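Local coordinates for protein anti-sigma-I factor RsgI2 (Clostridium thermocellum, PDB 4B9P) that probably senses cellulose outside the cell through its family 3 carbohydrate-binding module and relays binding across the membrane to release the sigma factor SigI2, at residues Thr20-Lys28 / Glu106-Leu117; Lys28-Leu39 / Ala96-Glu106. All blocks are in the same frame, centred on the assembly; numbering follows the deposited sequence.

Contact 1 of 2, residues Thr20-Lys28 / Glu106-Leu117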
loop_
_atom_site.group_PDB
_atom_site.type_symbol
_atom_site.label_atom_id
_atom_site.label_comp_id
_atom_site.label_asym_id
_atom_site.label_seq_id
_atom_site.Cartn_x
_atom_site.Cartn_y
_atom_site.Cartn_z
ATOM N N THR A 20 -8.835 -7.179 -12.006
ATOM C CA THR A 20 -9.369 -5.881 -11.631
ATOM C C THR A 20 -8.742 -4.799 -12.505
ATOM O O THR A 20 -7.561 -4.934 -12.887
ATOM C CB THR A 20 -9.087 -5.598 -10.138
ATOM O OG1 THR A 20 -9.721 -4.374 -9.786
ATOM C CG2 THR A 20 -7.574 -5.479 -9.799
ATOM N N LYS A 21 -9.452 -3.684 -12.724
ATOM C CA LYS A 21 -8.806 -2.547 -13.392
ATOM C C LYS A 21 -8.273 -1.543 -12.387
ATOM O O LYS A 21 -7.720 -0.511 -12.772
ATOM C CB LYS A 21 -9.725 -1.881 -14.398
ATOM C CG LYS A 21 -10.968 -1.299 -13.786
ATOM C CD LYS A 21 -11.799 -0.649 -14.945
ATOM C CE LYS A 21 -13.219 -0.300 -14.576
ATOM N NZ LYS A 21 -13.264 0.898 -13.672
ATOM N N GLU A 22 -8.379 -1.858 -11.085
ATOM C CA GLU A 22 -7.709 -1.057 -10.072
ATOM C C GLU A 22 -7.401 -1.873 -8.857
ATOM O O GLU A 22 -8.234 -2.621 -8.367
ATOM C CB GLU A 22 -8.445 0.217 -9.662
ATOM C CG GLU A 22 -9.900 0.251 -9.673
ATOM C CD GLU A 22 -10.426 1.642 -9.290
ATOM O OE1 GLU A 22 -10.441 1.915 -8.089
ATOM O OE2 GLU A 22 -10.793 2.476 -10.163
ATOM N N LEU A 23 -6.176 -1.762 -8.375
ATOM C CA LEU A 23 -5.830 -2.318 -7.059
ATOM C C LEU A 23 -6.399 -1.394 -6.007
ATOM O O LEU A 23 -6.242 -0.184 -6.101
ATOM C CB LEU A 23 -4.317 -2.392 -6.896
ATOM C CG LEU A 23 -3.537 -3.071 -8.013
ATOM C CD1 LEU A 23 -2.026 -3.057 -7.719
ATOM C CD2 LEU A 23 -4.038 -4.486 -8.258
ATOM N N GLN A 24 -7.066 -1.972 -5.003
ATOM C CA GLN A 24 -7.656 -1.170 -3.929
ATOM C C GLN A 24 -7.231 -1.694 -2.558
ATOM O O GLN A 24 -8.048 -2.138 -1.764
ATOM C CB GLN A 24 -9.177 -1.155 -4.046
ATOM C CG GLN A 24 -9.633 -0.297 -5.209
ATOM C CD GLN A 24 -11.084 0.123 -5.069
ATOM O OE1 GLN A 24 -11.766 -0.237 -4.087
ATOM N NE2 GLN A 24 -11.569 0.863 -6.044
ATOM N N PRO A 25 -5.934 -1.608 -2.246
ATOM C CA PRO A 25 -5.499 -1.913 -0.877
ATOM C C PRO A 25 -5.925 -0.819 0.094
ATOM O O PRO A 25 -5.809 0.393 -0.208
ATOM C CB PRO A 25 -3.969 -1.969 -1.020
ATOM C CG PRO A 25 -3.682 -0.978 -2.076
ATOM C CD PRO A 25 -4.829 -1.064 -3.057
ATOM N N ARG A 26 -6.459 -1.240 1.235
ATOM C CA ARG A 26 -6.785 -0.325 2.315
ATOM C C ARG A 26 -5.913 -0.710 3.494
ATOM O O ARG A 26 -5.819 -1.902 3.810
ATOM C CB ARG A 26 -8.260 -0.429 2.655
ATOM C CG ARG A 26 -9.092 0.011 1.466
ATOM C CD ARG A 26 -10.529 0.120 1.760
ATOM N NE ARG A 26 -11.180 0.824 0.663
ATOM C CZ ARG A 26 -12.425 1.265 0.729
ATOM N NH1 ARG A 26 -13.150 1.032 1.811
ATOM N NH2 ARG A 26 -12.946 1.930 -0.284
ATOM N N ILE A 27 -5.279 0.279 4.132
ATOM C CA ILE A 27 -4.251 0.010 5.116
ATOM C C ILE A 27 -4.481 0.852 6.355
ATOM O O ILE A 27 -4.872 2.013 6.263
ATOM C CB ILE A 27 -2.879 0.310 4.471
ATOM C CG1 ILE A 27 -2.612 -0.693 3.311
ATOM C CG2 ILE A 27 -1.772 0.250 5.462
ATOM C CD1 ILE A 27 -1.460 -0.289 2.352
ATOM N N LYS A 28 -4.216 0.261 7.513
ATOM C CA LYS A 28 -4.289 0.955 8.790
ATOM C C LYS A 28 -2.976 0.676 9.517
ATOM O O LYS A 28 -2.664 -0.497 9.800
ATOM C CB LYS A 28 -5.497 0.477 9.581
ATOM C CG LYS A 28 -5.763 1.168 10.873
ATOM C CD LYS A 28 -7.138 0.734 11.442
ATOM C CE LYS A 28 -7.359 1.258 12.828
ATOM N NZ LYS A 28 -8.610 0.767 13.480
ATOM N N GLU A 106 -5.117 5.656 8.642
ATOM C CA GLU A 106 -5.842 4.814 7.696
ATOM C C GLU A 106 -5.713 5.454 6.312
ATOM O O GLU A 106 -5.890 6.664 6.171
ATOM C CB GLU A 106 -7.310 4.713 8.112
ATOM C CG GLU A 106 -8.124 3.786 7.220
ATOM C CD GLU A 106 -9.578 3.646 7.670
ATOM O OE1 GLU A 106 -9.905 4.110 8.796
ATOM O OE2 GLU A 106 -10.387 3.079 6.899
ATOM N N ILE A 107 -5.407 4.627 5.309
ATOM C CA ILE A 107 -5.152 5.103 3.955
ATOM C C ILE A 107 -5.950 4.258 2.994
ATOM O O ILE A 107 -5.776 3.031 2.958
ATOM C CB ILE A 107 -3.657 5.029 3.594
ATOM C CG1 ILE A 107 -2.846 5.760 4.663
ATOM C CG2 ILE A 107 -3.413 5.639 2.205
ATOM C CD1 ILE A 107 -1.406 5.660 4.499
ATOM N N ILE A 108 -6.787 4.914 2.189
ATOM C CA ILE A 108 -7.573 4.260 1.146
ATOM C C ILE A 108 -6.934 4.654 -0.182
ATOM O O ILE A 108 -6.878 5.845 -0.480
ATOM C CB ILE A 108 -9.040 4.741 1.223
ATOM C CG1 ILE A 108 -9.693 4.289 2.537
ATOM C CG2 ILE A 108 -9.830 4.227 0.020
ATOM C CD1 ILE A 108 -11.128 4.638 2.662
ATOM N N SER A 109 -6.475 3.668 -0.964
ATOM C CA SER A 109 -5.738 3.924 -2.189
ATOM C C SER A 109 -6.347 3.235 -3.372
ATOM O O SER A 109 -7.044 2.230 -3.240
ATOM C CB SER A 109 -4.317 3.390 -2.063
ATOM O OG SER A 109 -3.647 3.937 -0.937
ATOM N N ARG A 110 -6.032 3.777 -4.541
ATOM C CA ARG A 110 -6.346 3.132 -5.820
ATOM C C ARG A 110 -5.115 3.204 -6.690
ATOM O O ARG A 110 -4.505 4.259 -6.791
ATOM C CB ARG A 110 -7.534 3.826 -6.520
ATOM C CG ARG A 110 -8.826 3.747 -5.737
ATOM C CD ARG A 110 -9.985 4.224 -6.576
ATOM N NE ARG A 110 -9.817 5.624 -6.825
ATOM C CZ ARG A 110 -10.004 6.248 -7.984
ATOM N NH1 ARG A 110 -10.375 5.608 -9.100
ATOM N NH2 ARG A 110 -9.809 7.550 -7.998
ATOM N N ILE A 111 -4.811 2.117 -7.390
ATOM C CA ILE A 111 -3.637 2.059 -8.256
ATOM C C ILE A 111 -4.047 1.375 -9.564
ATOM O O ILE A 111 -4.703 0.337 -9.570
ATOM C CB ILE A 111 -2.470 1.218 -7.614
ATOM C CG1 ILE A 111 -2.035 1.865 -6.277
ATOM C CG2 ILE A 111 -1.272 1.066 -8.546
ATOM C CD1 ILE A 111 -2.662 1.223 -5.077
ATOM N N GLY A 112 -3.632 1.965 -10.677
ATOM C CA GLY A 112 -3.896 1.347 -11.965
ATOM C C GLY A 112 -3.569 2.273 -13.100
ATOM O O GLY A 112 -3.034 3.384 -12.919
ATOM N N ASN A 113 -3.891 1.813 -14.312
ATOM C CA ASN A 113 -3.699 2.609 -15.522
ATOM C C ASN A 113 -4.474 3.925 -15.350
ATOM O O ASN A 113 -5.663 3.902 -14.998
ATOM C CB ASN A 113 -4.269 1.763 -16.682
ATOM C CG ASN A 113 -4.094 2.377 -18.055
ATOM O OD1 ASN A 113 -4.241 3.568 -18.243
ATOM N ND2 ASN A 113 -3.846 1.533 -19.038
ATOM N N SER A 114 -3.803 5.066 -15.569
ATOM C CA SER A 114 -4.433 6.369 -15.388
ATOM C C SER A 114 -5.778 6.480 -16.117
ATOM O O SER A 114 -6.665 7.188 -15.660
ATOM C CB SER A 114 -3.444 7.462 -15.815
ATOM O OG SER A 114 -3.123 7.336 -17.207
ATOM N N TYR A 115 -5.907 5.842 -17.270
ATOM C CA TYR A 115 -7.144 5.907 -18.055
ATOM C C TYR A 115 -8.258 5.067 -17.441
ATOM O O TYR A 115 -9.430 5.317 -17.684
ATOM C CB TYR A 115 -6.897 5.486 -19.508
ATOM C CG TYR A 115 -6.119 6.494 -20.312
ATOM C CD1 TYR A 115 -4.717 6.567 -20.211
ATOM C CD2 TYR A 115 -6.782 7.373 -21.164
ATOM C CE1 TYR A 115 -4.006 7.478 -20.955
ATOM C CE2 TYR A 115 -6.059 8.283 -21.895
ATOM C CZ TYR A 115 -4.677 8.334 -21.801
ATOM O OH TYR A 115 -3.979 9.247 -22.544
ATOM N N ALA A 116 -7.921 4.052 -16.672
ATOM C CA ALA A 116 -8.910 3.254 -15.971
ATOM C C ALA A 116 -9.391 3.914 -14.705
ATOM O O ALA A 116 -10.528 3.724 -14.312
ATOM C CB ALA A 116 -8.341 1.887 -15.657
ATOM N N LEU A 117 -8.546 4.725 -14.091
ATOM C CA LEU A 117 -8.892 5.271 -12.789
ATOM C C LEU A 117 -9.852 6.454 -12.920
ATOM O O LEU A 117 -10.445 6.905 -11.949
ATOM C CB LEU A 117 -7.640 5.622 -12.003
ATOM C CG LEU A 117 -7.191 4.457 -11.096
ATOM C CD1 LEU A 117 -6.929 3.153 -11.849
ATOM C CD2 LEU A 117 -5.991 4.872 -10.257
HETATM O O HOH W 1 -5.669 -0.328 -14.530
HETATM O O HOH W 2 -3.965 2.065 0.999
HETATM O O HOH W 3 -9.516 1.456 -1.902
#

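Contact 2 of 2, residues Lys28-Leu39 / Ala96-Glu106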
loop_
_atom_site.group_PDB
_atom_site.type_symbol
_atom_site.label_atom_id
_atom_site.label_comp_id
_atom_site.label_asym_id
_atom_site.label_seq_id
_atom_site.Cartn_x
_atom_site.Cartn_y
_atom_site.Cartn_z
ATOM N N LYS A 28 -4.216 0.261 7.513
ATOM C CA LYS A 28 -4.289 0.955 8.790
ATOM C C LYS A 28 -2.976 0.676 9.517
ATOM O O LYS A 28 -2.664 -0.497 9.800
ATOM C CB LYS A 28 -5.497 0.477 9.581
ATOM C CG LYS A 28 -5.763 1.168 10.873
ATOM C CD LYS A 28 -7.138 0.734 11.442
ATOM C CE LYS A 28 -7.359 1.258 12.828
ATOM N NZ LYS A 28 -8.610 0.767 13.480
ATOM N N LEU A 29 -2.208 1.723 9.763
ATOM C CA LEU A 29 -0.948 1.607 10.476
ATOM C C LEU A 29 -1.147 2.101 11.883
ATOM O O LEU A 29 -1.567 3.258 12.078
ATOM C CB LEU A 29 0.086 2.502 9.821
ATOM C CG LEU A 29 1.427 2.685 10.513
ATOM C CD1 LEU A 29 2.198 1.380 10.521
ATOM C CD2 LEU A 29 2.229 3.816 9.857
ATOM N N ILE A 30 -0.865 1.247 12.846
ATOM C CA ILE A 30 -1.147 1.549 14.247
ATOM C C ILE A 30 0.132 1.567 15.054
ATOM O O ILE A 30 0.949 0.654 14.948
ATOM C CB ILE A 30 -2.122 0.524 14.896
ATOM C CG1 ILE A 30 -3.376 0.390 14.024
ATOM C CG2 ILE A 30 -2.448 0.926 16.327
ATOM C CD1 ILE A 30 -3.783 -1.045 13.816
ATOM N N ASN A 31 0.309 2.602 15.870
ATOM C CA ASN A 31 1.444 2.639 16.760
ATOM C C ASN A 31 1.064 1.895 18.046
ATOM O O ASN A 31 0.258 2.372 18.856
ATOM C CB ASN A 31 1.819 4.090 17.048
ATOM C CG ASN A 31 3.105 4.212 17.871
ATOM O OD1 ASN A 31 3.516 3.234 18.518
ATOM N ND2 ASN A 31 3.732 5.382 17.853
ATOM N N THR A 32 1.652 0.726 18.237
ATOM C CA THR A 32 1.305 -0.095 19.394
ATOM C C THR A 32 2.411 -0.085 20.451
ATOM O O THR A 32 2.226 -0.688 21.505
ATOM C CB THR A 32 0.974 -1.542 18.988
ATOM O OG1 THR A 32 2.112 -2.076 18.313
ATOM C CG2 THR A 32 -0.216 -1.621 18.056
ATOM N N GLY A 33 3.529 0.600 20.176
ATOM C CA GLY A 33 4.635 0.726 21.109
ATOM C C GLY A 33 4.444 1.873 22.071
ATOM O O GLY A 33 3.338 2.327 22.308
ATOM N N ASN A 34 5.521 2.373 22.657
ATOM C CA ASN A 34 5.367 3.548 23.511
ATOM C C ASN A 34 6.295 4.687 23.102
ATOM O O ASN A 34 6.506 5.616 23.866
ATOM C CB ASN A 34 5.436 3.222 25.002
ATOM C CG ASN A 34 4.127 2.645 25.538
ATOM O OD1 ASN A 34 3.038 3.262 25.448
ATOM N ND2 ASN A 34 4.224 1.459 26.110
ATOM N N THR A 35 6.777 4.648 21.862
ATOM C CA THR A 35 7.570 5.757 21.329
ATOM C C THR A 35 6.788 6.440 20.206
ATOM O O THR A 35 6.144 5.777 19.424
ATOM C CB THR A 35 8.908 5.274 20.740
ATOM O OG1 THR A 35 8.652 4.502 19.568
ATOM C CG2 THR A 35 9.654 4.430 21.761
ATOM N N PRO A 36 6.867 7.762 20.092
ATOM C CA PRO A 36 6.270 8.469 18.942
ATOM C C PRO A 36 7.060 8.112 17.694
ATOM O O PRO A 36 8.266 7.879 17.755
ATOM C CB PRO A 36 6.472 9.964 19.291
ATOM C CG PRO A 36 6.649 9.946 20.799
ATOM C CD PRO A 36 7.431 8.683 21.081
ATOM N N ILE A 37 6.378 8.084 16.557
ATOM C CA ILE A 37 7.007 7.770 15.283
ATOM C C ILE A 37 6.799 8.954 14.339
ATOM O O ILE A 37 5.682 9.413 14.141
ATOM C CB ILE A 37 6.387 6.496 14.670
ATOM C CG1 ILE A 37 6.683 5.291 15.583
ATOM C CG2 ILE A 37 6.914 6.256 13.222
ATOM C CD1 ILE A 37 5.853 4.058 15.290
ATOM N N THR A 38 7.881 9.470 13.780
ATOM C CA THR A 38 7.759 10.554 12.812
ATOM C C THR A 38 7.272 9.974 11.469
ATOM O O THR A 38 7.959 9.148 10.864
ATOM C CB THR A 38 9.126 11.252 12.645
ATOM O OG1 THR A 38 9.514 11.798 13.911
ATOM C CG2 THR A 38 9.076 12.359 11.571
ATOM N N LEU A 39 6.097 10.408 10.990
ATOM C CA LEU A 39 5.487 9.753 9.847
ATOM C C LEU A 39 6.328 9.873 8.584
ATOM O O LEU A 39 6.354 8.958 7.786
ATOM C CB LEU A 39 4.079 10.282 9.616
ATOM C CG LEU A 39 3.049 9.730 10.595
ATOM C CD1 LEU A 39 1.797 10.534 10.436
ATOM C CD2 LEU A 39 2.766 8.239 10.319
ATOM N N ALA A 96 3.628 15.802 7.806
ATOM C CA ALA A 96 2.559 14.908 8.244
ATOM C C ALA A 96 2.477 14.756 9.762
ATOM O O ALA A 96 1.458 14.329 10.276
ATOM C CB ALA A 96 2.716 13.544 7.614
ATOM N N GLY A 97 3.557 15.059 10.478
ATOM C CA GLY A 97 3.543 15.053 11.929
ATOM C C GLY A 97 3.985 13.715 12.502
ATOM O O GLY A 97 4.664 12.906 11.873
ATOM N N VAL A 98 3.556 13.490 13.736
ATOM C CA VAL A 98 4.033 12.382 14.535
ATOM C C VAL A 98 2.871 11.466 14.850
ATOM O O VAL A 98 1.767 11.932 15.141
ATOM C CB VAL A 98 4.702 12.908 15.826
ATOM C CG1 VAL A 98 4.925 11.803 16.820
ATOM C CG2 VAL A 98 6.019 13.584 15.453
ATOM N N LEU A 99 3.118 10.165 14.774
ATOM C CA LEU A 99 2.127 9.178 15.146
ATOM C C LEU A 99 2.464 8.752 16.563
ATOM O O LEU A 99 3.443 8.037 16.802
ATOM C CB LEU A 99 2.205 8.002 14.178
ATOM C CG LEU A 99 1.035 7.041 14.335
ATOM C CD1 LEU A 99 -0.312 7.706 13.930
ATOM C CD2 LEU A 99 1.290 5.785 13.524
ATOM N N ASN A 100 1.667 9.209 17.520
ATOM C CA ASN A 100 1.907 8.834 18.901
ATOM C C ASN A 100 1.412 7.459 19.233
ATOM O O ASN A 100 0.546 6.929 18.544
ATOM C CB ASN A 100 1.285 9.866 19.836
ATOM C CG ASN A 100 2.094 11.150 19.871
ATOM O OD1 ASN A 100 3.318 11.119 20.016
ATOM N ND2 ASN A 100 1.433 12.269 19.662
ATOM N N PRO A 101 1.927 6.873 20.331
ATOM C CA PRO A 101 1.423 5.560 20.760
ATOM C C PRO A 101 -0.108 5.568 20.926
ATOM O O PRO A 101 -0.674 6.466 21.538
ATOM C CB PRO A 101 2.159 5.337 22.095
ATOM C CG PRO A 101 3.456 6.052 21.882
ATOM C CD PRO A 101 3.092 7.295 21.125
ATOM N N GLY A 102 -0.761 4.560 20.356
ATOM C CA GLY A 102 -2.203 4.437 20.426
ATOM C C GLY A 102 -2.915 5.081 19.233
ATOM O O GLY A 102 -4.127 4.917 19.069
ATOM N N GLU A 103 -2.194 5.827 18.402
ATOM C CA GLU A 103 -2.818 6.472 17.259
ATOM C C GLU A 103 -2.623 5.632 16.021
ATOM O O GLU A 103 -1.771 4.751 15.980
ATOM C CB GLU A 103 -2.246 7.879 17.047
ATOM C CG GLU A 103 -2.531 8.795 18.219
ATOM C CD GLU A 103 -2.147 10.233 17.944
ATOM O OE1 GLU A 103 -1.146 10.463 17.187
ATOM O OE2 GLU A 103 -2.841 11.118 18.504
ATOM N N TYR A 104 -3.414 5.938 14.999
ATOM C CA TYR A 104 -3.305 5.217 13.744
ATOM C C TYR A 104 -3.509 6.115 12.555
ATOM O O TYR A 104 -4.132 7.188 12.663
ATOM C CB TYR A 104 -4.299 4.034 13.704
ATOM C CG TYR A 104 -5.712 4.481 13.505
ATOM C CD1 TYR A 104 -6.251 4.633 12.233
ATOM C CD2 TYR A 104 -6.518 4.759 14.592
ATOM C CE1 TYR A 104 -7.540 5.062 12.046
ATOM C CE2 TYR A 104 -7.818 5.171 14.423
ATOM C CZ TYR A 104 -8.326 5.321 13.150
ATOM O OH TYR A 104 -9.627 5.728 13.000
ATOM N N VAL A 105 -3.003 5.664 11.415
ATOM C CA VAL A 105 -3.342 6.279 10.138
ATOM C C VAL A 105 -4.030 5.238 9.275
ATOM O O VAL A 105 -3.582 4.084 9.193
ATOM C CB VAL A 105 -2.102 6.839 9.377
ATOM C CG1 VAL A 105 -2.542 7.439 8.010
ATOM C CG2 VAL A 105 -1.418 7.876 10.226
ATOM N N GLU A 106 -5.117 5.656 8.642
ATOM C CA GLU A 106 -5.842 4.814 7.696
ATOM C C GLU A 106 -5.713 5.454 6.312
ATOM O O GLU A 106 -5.890 6.664 6.171
ATOM C CB GLU A 106 -7.310 4.713 8.112
ATOM C CG GLU A 106 -8.124 3.786 7.220
ATOM C CD GLU A 106 -9.578 3.646 7.670
ATOM O OE1 GLU A 106 -9.905 4.110 8.796
ATOM O OE2 GLU A 106 -10.387 3.079 6.899
#

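Contact 1 of 2, residues Thr20-Lys28 / Glu106-Leu117
R26 lays one face of its guanidinium over CD1 of I108 on one face of an antiparallel pair in the beta-sandwich of this family 3 carbohydrate-binding module. CD1 of I108 sits 4.1 Å from the guanidinium plane, over its centre, and CG2 touches NE. The chain of R26, extended from CG to NE, runs alongside I108 in the same direction; its NH1 is hydrogen-bonded to Y12 OH. Strands 25-28 and 106-111 run at 171°, and I27 and I107 exchange two backbone bonds. The pairing is interrupted at P25, which has no N-H to give: its O takes a weak bond from S109 N and a second from a water, which also donates to I107 O and accepts from S109 OG, itself also bonded to Y58. On the opposite face, CD of P25 packs at 3.7 Å against CD1 of I111, the two side chains crossing at about a right angle. L23 and I111 then restore a two-bond pair. Next to it, R110, bent at chi3 (-67°), makes a weak salt bridge from NH1 to OE2 of E22 (3.3 Å), while its NE pairs with D61. The same NH1 meets L117 O on a lone pair, 3.1 Å away and close to the guanidinium plane.

Contact 2 of 2, residues Lys28-Leu39 / Ala96-Glu106
K28 lies over one face of the Y104 ring. Its CE stands 3.6 Å above the ring plane, offset toward the rim, as a CH-pi contact, and NZ follows at 4.4 Å from the centroid, only 3° off the normal, as a cation-pi contact. The extended lysine chain, with CG anti to the backbone N (chi1 -176°), reaches diagonally to Y104, between the non-hydrogen-bonded pairs K28-E106 and I30-Y104. I30 CG1 meets the tyrosine at its CB, next to the backbone. On the other face of these antiparallel strands, L29 and L99 touch through their CD2 methyls, and L39, buried, sets CD2 against L99 CB and CD1 against V105 CG2. L29 and I37 also pack on V42 of the second sheet.

N31 joins the strand pair 28-31/104-106 to the small two-strand sheet 37-38/98-99. Its CG, anti to the backbone N (chi1 -174°), points the amide at T35 and L99. ND2 donates to T35 O and to L99 O, each 2.9 Å away and both almost in the amide plane; OD1 accepts from G33 N, closing an Asx turn. L99 O also accepts I37 N, and the two donors arrive from opposite faces of its carbonyl plane. P101, in the type II turn from N100 to E103, presses CG to 3.4 Å from N34 C. P36 CB and V98 CG1 are also 3.4 Å apart, tight for a carbon pair.

Three bonds hold the N31 amide and fix its flip, with both N-H groups used. The buried asparagine thus satisfies a loop carbonyl, T35 O, and a strand carbonyl, L99 O, while the lysine charge rests on an aromatic face; K28 NZ and E106 OE1, 5.9 Å apart, are not in contact, and any effect between them would be weak and through space.

Contacts 1 and 2 are successive lengths of one antiparallel pairing, strand 25-31 against strand 104-111, and they share K28 and E106, where one hands over to the other. Their centres lie about 23 Å apart, on opposite sides of the chain's centre. Contact 1 runs toward the calcium site, with a zinc ion also near R26: the side chain of L23 comes about 4 Å from that of the calcium ligand D136 and about 7 Å from the calcium ion itself, and the R26 side chain is about 4 Å from the zinc. Contact 2 leads away from the annotated sites, into the loops and the two-strand sheet at the other end of the module.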